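Side-chain contacts in 2-aminomuconic 6-semialdehyde dehydrogenase (Pseudomonas sp., PDB 7BZV), which probably catalyses the NAD+-dependent oxidation of 2-aminomuconic 6-semialdehyde in the meta-cleavage catabolism of 2-aminophenol: residues B[20-25]-B[30-35]; B[91-96]-B[100-105]; B[154-159]-B[180-185]. All coordinates share one frame; numbering follows the deposited sequence.

Contact 1 (B[20-25]-B[30-35]); sequences FQDVTP and VVAVVH
The carbonyl oxygen of Phe20 is gripped from the facing strand by a hydrogen bond from Val34 N, 2.7 Å from Phe20 O, and by a weaker CA-H...O contact from Val33 CA. A branch of Val33 adds to this crowding, its CG2 lying 3.2 Å from Phe20 O. Phe20 CG stands between the residue's own backbone N and carbonyl carbon (chi1 61°), which brings the ring back over Val34. There Val34 CB meets one ring face in a CH-pi contact, 3.6 Å from the Phe20 centroid, while CG1 reaches toward CZ; a beta-branched valine offers the ring a broad, rigid partner. Phe209 meets the same ring with its plane inclined to it. The strands form an antiparallel beta hairpin in which 30-35 also pairs with strand 3-9. It carries a classic bulge: Val31 and Ala32 both face Asp22, whose N donates to Ala32 O and whose O accepts from Val31 N at 2.8 Å. The buried Asp22 carboxylate runs past Val31 CG2 and comes close to that of Asp90, a pairing of like charges that would probably raise the pKa of one of them. On the opposite sheet face Gln21 stretches out beyond CG and crosses Val30 at about a right angle, Gln21 OE1 being 3.3 Å from Val30 CG2. Past the bulge, the Thr24 methyl rests on Val31 CG1, while Thr24 OG1 bonds Ala89 O.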
ATOM      1  N   PHE B  20      23.621 -42.700  -4.029  1.00 42.66           N
ATOM      2  CA  PHE B  20      23.106 -42.860  -5.377  1.00 45.81           C
ATOM      3  C   PHE B  20      23.873 -41.949  -6.326  1.00 50.57           C
ATOM      4  O   PHE B  20      24.514 -40.981  -5.913  1.00 53.77           O
ATOM      5  CB  PHE B  20      21.593 -42.579  -5.446  1.00 49.07           C
ATOM      6  CG  PHE B  20      21.187 -41.171  -5.036  1.00 59.00           C
ATOM      7  CD1 PHE B  20      21.293 -40.106  -5.930  1.00 57.18           C
ATOM      8  CD2 PHE B  20      20.677 -40.924  -3.762  1.00 75.44           C
ATOM      9  CE1 PHE B  20      20.894 -38.812  -5.556  1.00 53.24           C
ATOM     10  CE2 PHE B  20      20.295 -39.642  -3.377  1.00 81.15           C
ATOM     11  CZ  PHE B  20      20.407 -38.581  -4.273  1.00 66.92           C
ATOM     12  N   GLN B  21      23.790 -42.266  -7.608  1.00 44.32           N
ATOM     13  CA  GLN B  21      24.597 -41.600  -8.617  1.00 51.40           C
ATOM     14  C   GLN B  21      23.884 -40.377  -9.182  1.00 48.15           C
ATOM     15  O   GLN B  21      22.666 -40.370  -9.341  1.00 42.93           O
ATOM     16  CB  GLN B  21      24.901 -42.540  -9.774  1.00 54.26           C
ATOM     17  CG  GLN B  21      25.256 -43.948  -9.361  1.00 58.61           C
ATOM     18  CD  GLN B  21      25.660 -44.801 -10.547  1.00 61.54           C
ATOM     19  OE1 GLN B  21      26.839 -45.116 -10.730  1.00 55.94           O
ATOM     20  NE2 GLN B  21      24.679 -45.164 -11.374  1.00 79.28           N
ATOM     21  N   ASP B  22      24.675 -39.359  -9.518  1.00 55.24           N
ATOM     22  CA  ASP B  22      24.237 -38.194 -10.291  1.00 51.14           C
ATOM     23  C   ASP B  22      24.680 -38.434 -11.729  1.00 48.52           C
ATOM     24  O   ASP B  22      25.880 -38.475 -12.009  1.00 48.12           O
ATOM     25  CB  ASP B  22      24.856 -36.920  -9.725  1.00 41.91           C
ATOM     26  CG  ASP B  22      24.387 -35.665 -10.417  1.00 37.70           C
ATOM     27  OD1 ASP B  22      23.504 -35.695 -11.317  1.00 42.36           O
ATOM     28  OD2 ASP B  22      24.941 -34.610 -10.034  1.00 45.79           O
ATOM     29  N   VAL B  23      23.719 -38.633 -12.621  1.00 42.75           N
ATOM     30  CA  VAL B  23      23.978 -38.968 -14.019  1.00 40.31           C
ATOM     31  C   VAL B  23      23.729 -37.732 -14.862  1.00 47.07           C
ATOM     32  O   VAL B  23      22.701 -37.070 -14.696  1.00 42.22           O
ATOM     33  CB  VAL B  23      23.078 -40.121 -14.489  1.00 43.45           C
ATOM     34  CG1 VAL B  23      23.271 -40.373 -15.986  1.00 48.90           C
ATOM     35  CG2 VAL B  23      23.388 -41.388 -13.668  1.00 47.95           C
ATOM     36  N   THR B  24      24.662 -37.418 -15.780  1.00 40.89           N
ATOM     37  CA  THR B  24      24.399 -36.309 -16.694  1.00 37.29           C
ATOM     38  C   THR B  24      23.647 -36.818 -17.924  1.00 44.23           C
ATOM     39  O   THR B  24      24.031 -37.856 -18.495  1.00 44.22           O
ATOM     40  CB  THR B  24      25.682 -35.611 -17.113  1.00 41.87           C
ATOM     41  OG1 THR B  24      25.358 -34.527 -17.984  1.00 39.92           O
ATOM     42  CG2 THR B  24      26.665 -36.580 -17.837  1.00 42.22           C
ATOM     43  N   PRO B  25      22.555 -36.160 -18.341  1.00 38.82           N
ATOM     44  CA  PRO B  25      21.823 -36.618 -19.529  1.00 36.73           C
ATOM     45  C   PRO B  25      22.533 -36.310 -20.830  1.00 34.06           C
ATOM     46  O   PRO B  25      22.037 -36.674 -21.904  1.00 40.37           O
ATOM     47  CB  PRO B  25      20.491 -35.844 -19.438  1.00 37.88           C
ATOM     48  CG  PRO B  25      20.882 -34.536 -18.737  1.00 38.42           C
ATOM     49  CD  PRO B  25      21.963 -34.933 -17.755  1.00 42.74           C
ATOM     50  N   VAL B  30      28.228 -40.800 -15.118  1.00 59.25           N
ATOM     51  CA  VAL B  30      28.126 -40.362 -13.730  1.00 63.86           C
ATOM     52  C   VAL B  30      29.014 -39.137 -13.541  1.00 60.35           C
ATOM     53  O   VAL B  30      30.149 -39.106 -14.023  1.00 53.44           O
ATOM     54  CB  VAL B  30      28.521 -41.494 -12.764  1.00 58.02           C
ATOM     55  CG1 VAL B  30      28.553 -40.975 -11.345  1.00 53.17           C
ATOM     56  CG2 VAL B  30      27.557 -42.680 -12.898  1.00 49.10           C
ATOM     57  N   VAL B  31      28.506 -38.115 -12.850  1.00 50.17           N
ATOM     58  CA  VAL B  31      29.305 -36.928 -12.555  1.00 46.89           C
ATOM     59  C   VAL B  31      29.462 -36.672 -11.065  1.00 40.06           C
ATOM     60  O   VAL B  31      30.298 -35.838 -10.683  1.00 52.83           O
ATOM     61  CB  VAL B  31      28.737 -35.669 -13.246  1.00 57.02           C
ATOM     62  CG1 VAL B  31      28.867 -35.792 -14.750  1.00 45.34           C
ATOM     63  CG2 VAL B  31      27.289 -35.454 -12.869  1.00 53.57           C
ATOM     64  N   ALA B  32      28.730 -37.383 -10.208  1.00 40.81           N
ATOM     65  CA  ALA B  32      28.905 -37.294  -8.764  1.00 52.85           C
ATOM     66  C   ALA B  32      28.146 -38.449  -8.127  1.00 40.19           C
ATOM     67  O   ALA B  32      27.322 -39.101  -8.768  1.00 47.56           O
ATOM     68  CB  ALA B  32      28.401 -35.948  -8.217  1.00 48.81           C
ATOM     69  N   VAL B  33      28.409 -38.674  -6.843  1.00 40.01           N
ATOM     70  CA  VAL B  33      27.550 -39.537  -6.048  1.00 55.35           C
ATOM     71  C   VAL B  33      27.055 -38.759  -4.831  1.00 47.95           C
ATOM     72  O   VAL B  33      27.737 -37.884  -4.288  1.00 45.69           O
ATOM     73  CB  VAL B  33      28.258 -40.860  -5.647  1.00 69.89           C
ATOM     74  CG1 VAL B  33      29.631 -40.592  -5.110  1.00 70.27           C
ATOM     75  CG2 VAL B  33      27.396 -41.627  -4.653  1.00 84.13           C
ATOM     76  N   VAL B  34      25.842 -39.099  -4.415  1.00 43.20           N
ATOM     77  CA  VAL B  34      25.039 -38.295  -3.509  1.00 54.85           C
ATOM     78  C   VAL B  34      24.679 -39.131  -2.296  1.00 53.78           C
ATOM     79  O   VAL B  34      24.288 -40.293  -2.439  1.00 47.29           O
ATOM     80  CB  VAL B  34      23.763 -37.816  -4.220  1.00 39.43           C
ATOM     81  CG1 VAL B  34      23.046 -36.709  -3.403  1.00 48.55           C
ATOM     82  CG2 VAL B  34      24.113 -37.368  -5.621  1.00 46.33           C
ATOM     83  N   HIS B  35      24.753 -38.519  -1.111  1.00 49.53           N
ATOM     84  CA  HIS B  35      24.580 -39.222   0.154  1.00 45.14           C
ATOM     85  C   HIS B  35      23.166 -39.020   0.661  1.00 49.04           C
ATOM     86  O   HIS B  35      22.784 -37.901   1.023  1.00 52.87           O
ATOM     87  CB  HIS B  35      25.597 -38.732   1.172  1.00 46.25           C
ATOM     88  CG  HIS B  35      27.014 -38.970   0.756  1.00 57.70           C
ATOM     89  ND1 HIS B  35      27.866 -39.804   1.450  1.00 59.09           N
ATOM     90  CD2 HIS B  35      27.721 -38.501  -0.296  1.00 49.96           C
ATOM     91  CE1 HIS B  35      29.046 -39.819   0.853  1.00 57.31           C
ATOM     92  NE2 HIS B  35      28.983 -39.039  -0.210  1.00 55.85           N
TER

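Contact 2 (B[91-96]-B[100-105])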
ATOM      1  N   THR B  91      22.051 -31.233 -15.490  1.00 34.62           N
ATOM      2  CA  THR B  91      20.853 -31.099 -16.293  1.00 35.68           C
ATOM      3  C   THR B  91      21.064 -31.211 -17.788  1.00 37.29           C
ATOM      4  O   THR B  91      20.074 -31.400 -18.498  1.00 33.18           O
ATOM      5  CB  THR B  91      20.195 -29.731 -16.061  1.00 31.66           C
ATOM      6  OG1 THR B  91      21.110 -28.708 -16.496  1.00 32.13           O
ATOM      7  CG2 THR B  91      19.830 -29.531 -14.557  1.00 33.86           C
ATOM      8  N   GLY B  92      22.284 -30.993 -18.300  1.00 36.47           N
ATOM      9  CA  GLY B  92      22.452 -30.837 -19.739  1.00 37.69           C
ATOM     10  C   GLY B  92      21.992 -29.506 -20.307  1.00 45.15           C
ATOM     11  O   GLY B  92      21.900 -29.351 -21.540  1.00 29.95           O
ATOM     12  N   LYS B  93      21.717 -28.538 -19.451  1.00 30.94           N
ATOM     13  CA  LYS B  93      21.292 -27.227 -19.907  1.00 32.42           C
ATOM     14  C   LYS B  93      22.333 -26.637 -20.845  1.00 32.76           C
ATOM     15  O   LYS B  93      23.523 -26.619 -20.499  1.00 31.09           O
ATOM     16  CB  LYS B  93      21.138 -26.261 -18.731  1.00 32.39           C
ATOM     17  CG  LYS B  93      19.842 -26.346 -17.974  1.00 28.14           C
ATOM     18  CD  LYS B  93      19.971 -25.674 -16.630  1.00 30.52           C
ATOM     19  CE  LYS B  93      18.690 -25.894 -15.785  1.00 30.34           C
ATOM     20  NZ  LYS B  93      17.515 -25.258 -16.475  1.00 33.94           N
ATOM     21  N   PRO B  94      21.929 -26.050 -21.966  1.00 29.68           N
ATOM     22  CA  PRO B  94      22.884 -25.267 -22.758  1.00 29.24           C
ATOM     23  C   PRO B  94      23.407 -24.076 -21.971  1.00 41.32           C
ATOM     24  O   PRO B  94      22.704 -23.476 -21.139  1.00 35.39           O
ATOM     25  CB  PRO B  94      22.068 -24.806 -23.970  1.00 29.74           C
ATOM     26  CG  PRO B  94      20.827 -25.685 -23.993  1.00 37.29           C
ATOM     27  CD  PRO B  94      20.579 -26.093 -22.562  1.00 34.88           C
ATOM     28  N   LEU B  95      24.662 -23.735 -22.257  1.00 35.07           N
ATOM     29  CA  LEU B  95      25.272 -22.546 -21.675  1.00 32.76           C
ATOM     30  C   LEU B  95      24.394 -21.327 -21.892  1.00 33.67           C
ATOM     31  O   LEU B  95      24.235 -20.498 -20.985  1.00 32.40           O
ATOM     32  CB  LEU B  95      26.660 -22.324 -22.276  1.00 37.51           C
ATOM     33  CG  LEU B  95      27.424 -21.072 -21.846  1.00 36.64           C
ATOM     34  CD1 LEU B  95      27.794 -21.193 -20.361  1.00 37.01           C
ATOM     35  CD2 LEU B  95      28.684 -20.866 -22.707  1.00 44.69           C
ATOM     36  N   SER B  96      23.784 -21.222 -23.080  1.00 32.42           N
ATOM     37  CA  SER B  96      22.920 -20.092 -23.400  1.00 37.95           C
ATOM     38  C   SER B  96      21.747 -19.973 -22.431  1.00 32.36           C
ATOM     39  O   SER B  96      21.203 -18.885 -22.244  1.00 40.84           O
ATOM     40  CB  SER B  96      22.374 -20.244 -24.814  1.00 39.98           C
ATOM     41  OG  SER B  96      21.687 -21.480 -24.925  1.00 37.95           O
ATOM     42  N   THR B 100      22.326 -17.312 -18.722  1.00 31.97           N
ATOM     43  CA  THR B 100      21.484 -16.142 -18.829  1.00 31.72           C
ATOM     44  C   THR B 100      20.250 -16.224 -17.955  1.00 38.82           C
ATOM     45  O   THR B 100      19.726 -15.181 -17.557  1.00 35.13           O
ATOM     46  CB  THR B 100      21.040 -15.904 -20.272  1.00 38.09           C
ATOM     47  OG1 THR B 100      20.125 -16.931 -20.659  1.00 43.30           O
ATOM     48  CG2 THR B 100      22.250 -15.869 -21.184  1.00 40.35           C
ATOM     49  N   ILE B 101      19.784 -17.429 -17.636  1.00 31.53           N
ATOM     50  CA  ILE B 101      18.567 -17.592 -16.851  1.00 33.59           C
ATOM     51  C   ILE B 101      18.892 -18.187 -15.491  1.00 32.54           C
ATOM     52  O   ILE B 101      18.713 -17.529 -14.450  1.00 30.81           O
ATOM     53  CB  ILE B 101      17.546 -18.446 -17.622  1.00 39.78           C
ATOM     54  CG1 ILE B 101      17.079 -17.648 -18.849  1.00 46.06           C
ATOM     55  CG2 ILE B 101      16.392 -18.869 -16.711  1.00 55.22           C
ATOM     56  CD1 ILE B 101      16.073 -18.326 -19.677  1.00 47.64           C
ATOM     57  N   ASP B 102      19.352 -19.440 -15.471  1.00 28.25           N
ATOM     58  CA  ASP B 102      19.398 -20.160 -14.199  1.00 31.89           C
ATOM     59  C   ASP B 102      20.278 -19.458 -13.173  1.00 33.00           C
ATOM     60  O   ASP B 102      19.855 -19.220 -12.031  1.00 31.30           O
ATOM     61  CB  ASP B 102      19.853 -21.590 -14.424  1.00 29.57           C
ATOM     62  CG  ASP B 102      18.920 -22.314 -15.360  1.00 38.28           C
ATOM     63  OD1 ASP B 102      19.047 -22.122 -16.587  1.00 33.15           O
ATOM     64  OD2 ASP B 102      18.014 -23.007 -14.864  1.00 30.16           O
ATOM     65  N   ILE B 103      21.517 -19.165 -13.528  1.00 26.23           N
ATOM     66  CA  ILE B 103      22.440 -18.702 -12.500  1.00 27.65           C
ATOM     67  C   ILE B 103      22.117 -17.240 -12.195  1.00 32.66           C
ATOM     68  O   ILE B 103      22.046 -16.874 -11.013  1.00 32.46           O
ATOM     69  CB  ILE B 103      23.902 -18.898 -12.919  1.00 34.09           C
ATOM     70  CG1 ILE B 103      24.415 -20.299 -12.558  1.00 39.00           C
ATOM     71  CG2 ILE B 103      24.790 -17.906 -12.202  1.00 42.32           C
ATOM     72  CD1 ILE B 103      23.515 -21.452 -12.924  1.00 39.06           C
ATOM     73  N   PRO B 104      21.928 -16.365 -13.198  1.00 32.83           N
ATOM     74  CA  PRO B 104      21.627 -14.959 -12.863  1.00 31.20           C
ATOM     75  C   PRO B 104      20.317 -14.767 -12.106  1.00 34.63           C
ATOM     76  O   PRO B 104      20.303 -14.016 -11.130  1.00 31.51           O
ATOM     77  CB  PRO B 104      21.587 -14.262 -14.232  1.00 30.59           C
ATOM     78  CG  PRO B 104      22.558 -15.134 -15.100  1.00 33.57           C
ATOM     79  CD  PRO B 104      22.213 -16.533 -14.636  1.00 29.23           C
ATOM     80  N   ARG B 105      19.221 -15.412 -12.522  1.00 29.61           N
ATOM     81  CA  ARG B 105      17.982 -15.335 -11.748  1.00 30.43           C
ATOM     82  C   ARG B 105      18.132 -15.996 -10.384  1.00 32.72           C
ATOM     83  O   ARG B 105      17.567 -15.524  -9.389  1.00 26.80           O
ATOM     84  CB  ARG B 105      16.835 -15.973 -12.522  1.00 25.97           C
ATOM     85  CG  ARG B 105      16.483 -15.184 -13.828  1.00 38.16           C
ATOM     86  CD  ARG B 105      15.134 -15.641 -14.470  1.00 39.56           C
ATOM     87  NE  ARG B 105      14.927 -15.079 -15.813  1.00 38.56           N
ATOM     88  CZ  ARG B 105      13.809 -15.213 -16.537  1.00 40.91           C
ATOM     89  NH1 ARG B 105      12.760 -15.876 -16.060  1.00 37.27           N
ATOM     90  NH2 ARG B 105      13.729 -14.665 -17.741  1.00 42.00           N
TER
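Thr100 reaches back to Ser96 through its hydroxyl, Thr100 OG1 donating to Ser96 O at 2.7 Å. With chi1 at 69°, the oxygen stands between the residue's own N and carbonyl carbon, within range of the preceding turn. The bond suits a threonine here, because helix 95-119 widens into a pi-type turn at 100-102 and the backbone N of Thr100 makes no bond to the turn before. Ser96 OG turns instead to Thr324 O. Past Ile101, which packs on Leu158 of helix 156-169, Asp102 meets Lys93 in a salt bridge, Lys93 NZ lying 2.8 Å from Asp102 OD2. The two side chains come from opposite directions, and the ammonium approaches OD2 from above the carboxylate plane, 36° out of it. Lys93 runs extended until chi4 (-63°) bends its end over, leaving CE 3.1 Å from the same Asp102 OD2. Its backbone N is held by Thr91 OG1 in an ST turn, which fixes the root of the chain. An alanine in place of Lys93 would remove the ammonium and is likely to leave the buried Asp102 carboxylate without its countercharge. Because Asn282 OD1 and Asn154 O also bond Lys93 NZ, the buried charge is shared among three oxygens, an arrangement that would favour the protonated amine.

Contact 3 (B[154-159]-B[180-185])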
ATOM      1  N   ASN B 154      13.970 -29.074 -12.850  1.00 27.34           N
ATOM      2  CA  ASN B 154      13.988 -28.401 -14.155  1.00 27.43           C
ATOM      3  C   ASN B 154      14.706 -27.065 -14.105  1.00 28.59           C
ATOM      4  O   ASN B 154      15.329 -26.653 -15.088  1.00 27.04           O
ATOM      5  CB  ASN B 154      12.571 -28.220 -14.700  1.00 30.32           C
ATOM      6  CG  ASN B 154      11.720 -27.273 -13.876  1.00 34.92           C
ATOM      7  OD1 ASN B 154      11.716 -27.301 -12.646  1.00 37.54           O
ATOM      8  ND2 ASN B 154      10.987 -26.447 -14.560  1.00 35.34           N
ATOM      9  N   LEU B 155      14.609 -26.385 -12.976  1.00 25.47           N
ATOM     10  CA  LEU B 155      15.308 -25.135 -12.704  1.00 23.52           C
ATOM     11  C   LEU B 155      15.876 -25.266 -11.295  1.00 30.91           C
ATOM     12  O   LEU B 155      15.393 -24.631 -10.351  1.00 29.99           O
ATOM     13  CB  LEU B 155      14.363 -23.942 -12.832  1.00 28.96           C
ATOM     14  CG  LEU B 155      13.656 -23.752 -14.171  1.00 32.02           C
ATOM     15  CD1 LEU B 155      12.428 -22.813 -13.878  1.00 32.98           C
ATOM     16  CD2 LEU B 155      14.502 -23.201 -15.305  1.00 28.52           C
ATOM     17  N   PRO B 156      16.891 -26.132 -11.108  1.00 27.44           N
ATOM     18  CA  PRO B 156      17.318 -26.464  -9.735  1.00 26.03           C
ATOM     19  C   PRO B 156      17.690 -25.248  -8.891  1.00 30.76           C
ATOM     20  O   PRO B 156      17.117 -25.040  -7.812  1.00 31.33           O
ATOM     21  CB  PRO B 156      18.526 -27.399  -9.949  1.00 34.60           C
ATOM     22  CG  PRO B 156      18.351 -27.964 -11.333  1.00 30.02           C
ATOM     23  CD  PRO B 156      17.673 -26.855 -12.132  1.00 28.32           C
ATOM     24  N   LEU B 157      18.659 -24.444  -9.327  1.00 23.47           N
ATOM     25  CA  LEU B 157      19.064 -23.324  -8.484  1.00 23.76           C
ATOM     26  C   LEU B 157      17.979 -22.254  -8.418  1.00 23.40           C
ATOM     27  O   LEU B 157      17.688 -21.722  -7.341  1.00 29.39           O
ATOM     28  CB  LEU B 157      20.364 -22.694  -8.987  1.00 29.14           C
ATOM     29  CG  LEU B 157      20.878 -21.543  -8.131  1.00 32.22           C
ATOM     30  CD1 LEU B 157      21.346 -22.021  -6.774  1.00 32.07           C
ATOM     31  CD2 LEU B 157      22.012 -20.836  -8.882  1.00 37.31           C
ATOM     32  N   LEU B 158      17.395 -21.914  -9.562  1.00 28.17           N
ATOM     33  CA  LEU B 158      16.459 -20.793  -9.627  1.00 24.97           C
ATOM     34  C   LEU B 158      15.250 -21.004  -8.703  1.00 21.81           C
ATOM     35  O   LEU B 158      14.914 -20.131  -7.892  1.00 24.28           O
ATOM     36  CB  LEU B 158      16.029 -20.610 -11.071  1.00 25.55           C
ATOM     37  CG  LEU B 158      15.173 -19.391 -11.443  1.00 31.36           C
ATOM     38  CD1 LEU B 158      15.187 -19.286 -12.987  1.00 33.12           C
ATOM     39  CD2 LEU B 158      13.808 -19.531 -10.978  1.00 36.31           C
ATOM     40  N   LEU B 159      14.588 -22.156  -8.807  1.00 27.96           N
ATOM     41  CA  LEU B 159      13.415 -22.434  -7.966  1.00 29.12           C
ATOM     42  C   LEU B 159      13.793 -22.732  -6.520  1.00 31.44           C
ATOM     43  O   LEU B 159      13.008 -22.452  -5.605  1.00 27.74           O
ATOM     44  CB  LEU B 159      12.602 -23.596  -8.538  1.00 26.35           C
ATOM     45  CG  LEU B 159      11.840 -23.188  -9.813  1.00 32.33           C
ATOM     46  CD1 LEU B 159      11.115 -24.378 -10.460  1.00 33.36           C
ATOM     47  CD2 LEU B 159      10.870 -22.036  -9.540  1.00 41.37           C
ATOM     48  N   GLU B 180      16.692 -35.507  -6.688  1.00 37.99           N
ATOM     49  CA  GLU B 180      17.737 -36.518  -6.819  1.00 38.88           C
ATOM     50  C   GLU B 180      18.535 -36.332  -8.102  1.00 37.23           C
ATOM     51  O   GLU B 180      19.722 -36.677  -8.156  1.00 40.21           O
ATOM     52  CB  GLU B 180      17.130 -37.947  -6.783  1.00 42.23           C
ATOM     53  CG  GLU B 180      15.946 -38.203  -7.745  1.00 37.02           C
ATOM     54  CD  GLU B 180      14.574 -38.005  -7.091  1.00 59.16           C
ATOM     55  OE1 GLU B 180      14.361 -36.992  -6.365  1.00 48.79           O
ATOM     56  OE2 GLU B 180      13.695 -38.861  -7.319  1.00 68.18           O
ATOM     57  N   ASP B 181      17.909 -35.794  -9.151  1.00 41.03           N
ATOM     58  CA  ASP B 181      18.645 -35.606 -10.391  1.00 48.66           C
ATOM     59  C   ASP B 181      19.546 -34.384 -10.371  1.00 43.14           C
ATOM     60  O   ASP B 181      20.447 -34.274 -11.212  1.00 34.60           O
ATOM     61  CB  ASP B 181      17.697 -35.443 -11.577  1.00 48.52           C
ATOM     62  CG  ASP B 181      17.117 -36.736 -12.032  1.00 55.08           C
ATOM     63  OD1 ASP B 181      17.785 -37.490 -12.757  1.00 72.66           O
ATOM     64  OD2 ASP B 181      15.974 -36.993 -11.655  1.00 56.43           O
ATOM     65  N   THR B 182      19.293 -33.426  -9.487  1.00 30.89           N
ATOM     66  CA  THR B 182      19.980 -32.142  -9.563  1.00 36.29           C
ATOM     67  C   THR B 182      20.459 -31.742  -8.175  1.00 33.58           C
ATOM     68  O   THR B 182      20.015 -30.740  -7.613  1.00 31.89           O
ATOM     69  CB  THR B 182      19.062 -31.099 -10.211  1.00 32.33           C
ATOM     70  OG1 THR B 182      17.796 -31.039  -9.529  1.00 33.69           O
ATOM     71  CG2 THR B 182      18.798 -31.505 -11.621  1.00 33.76           C
ATOM     72  N   PRO B 183      21.415 -32.496  -7.611  1.00 38.50           N
ATOM     73  CA  PRO B 183      21.904 -32.184  -6.253  1.00 37.48           C
ATOM     74  C   PRO B 183      22.952 -31.081  -6.178  1.00 31.39           C
ATOM     75  O   PRO B 183      23.201 -30.552  -5.081  1.00 34.20           O
ATOM     76  CB  PRO B 183      22.510 -33.520  -5.792  1.00 37.47           C
ATOM     77  CG  PRO B 183      23.020 -34.146  -7.123  1.00 32.09           C
ATOM     78  CD  PRO B 183      21.954 -33.782  -8.126  1.00 38.44           C
ATOM     79  N   GLY B 184      23.585 -30.730  -7.286  1.00 31.73           N
ATOM     80  CA  GLY B 184      24.796 -29.924  -7.252  1.00 42.56           C
ATOM     81  C   GLY B 184      24.667 -28.493  -6.771  1.00 32.46           C
ATOM     82  O   GLY B 184      25.335 -28.083  -5.813  1.00 36.31           O
ATOM     83  N   THR B 185      23.839 -27.702  -7.443  1.00 32.05           N
ATOM     84  CA  THR B 185      23.784 -26.298  -7.056  1.00 26.90           C
ATOM     85  C   THR B 185      23.270 -26.154  -5.633  1.00 25.68           C
ATOM     86  O   THR B 185      23.662 -25.215  -4.930  1.00 33.76           O
ATOM     87  CB  THR B 185      22.962 -25.470  -8.061  1.00 27.62           C
ATOM     88  OG1 THR B 185      21.721 -26.089  -8.382  1.00 29.12           O
ATOM     89  CG2 THR B 185      23.770 -25.325  -9.374  1.00 34.48           C
TER
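Pro156 presses its ring against Thr182, the two side chains crossing at about a right angle. Pro156 CG stands 3.4 Å from Thr182 CB, tighter than usual for two carbons, with Thr182 CG2 at 3.6 Å from the same Pro156 CG. One residue on, Leu157 meets Thr185: Leu157 CB is 3.7 Å from Thr185 OG1, and CD1 approaches Thr185 CB. Leucine gives the bulk, and the small threonines let the two chain segments close in. Thr185 OG1 takes the position between its own backbone N and carbonyl carbon (chi1 47°), turned toward the start of helix 156-169. No hydrogen bond joins the segments directly; Glu87 of helix 80-91 bridges them, OE1 to Thr185 OG1 and OE2 to Leu157 N. Beyond, Thr91 touches both Pro156 and Thr182, and Asp90 OD2 accepts from Gly184 N. Helix 156-169 is the crossover between parallel strands 134-150 and 173-177, as in the Rossmann-like NAD-binding domain of aldehyde dehydrogenases. The Asn-Leu-Pro sequence leading into it probably corresponds to the segment that in relatives supplies an oxyanion-hole asparagine. Two acids of one helix thus meet the amino-terminal turns of two others, where the peptide dipoles would probably stabilise their negative charge.

Overall arrangement
The three contacts follow one another along the chain, each closing before the next opens. Contact 1 lies in the amino-terminal sheet, about 22 Å from the chain centre; contact 3 is buried at the starts of helices 156-169 and 184-196; contact 2, partly buried, lies at the start of helix 95-119. The centres of contacts 1 and 2 are about 19 Å apart, of contacts 1 and 3 about 13 Å, of contacts 2 and 3 about 11 Å. Pro183 meets Asp22 and Val34, joining the hairpin to contact 3. Helix 80-91 lends side chains to all three neighbourhoods, so the hairpin, the start of helix 95-119 and the crossover helices of the probable NAD-binding fold pack together.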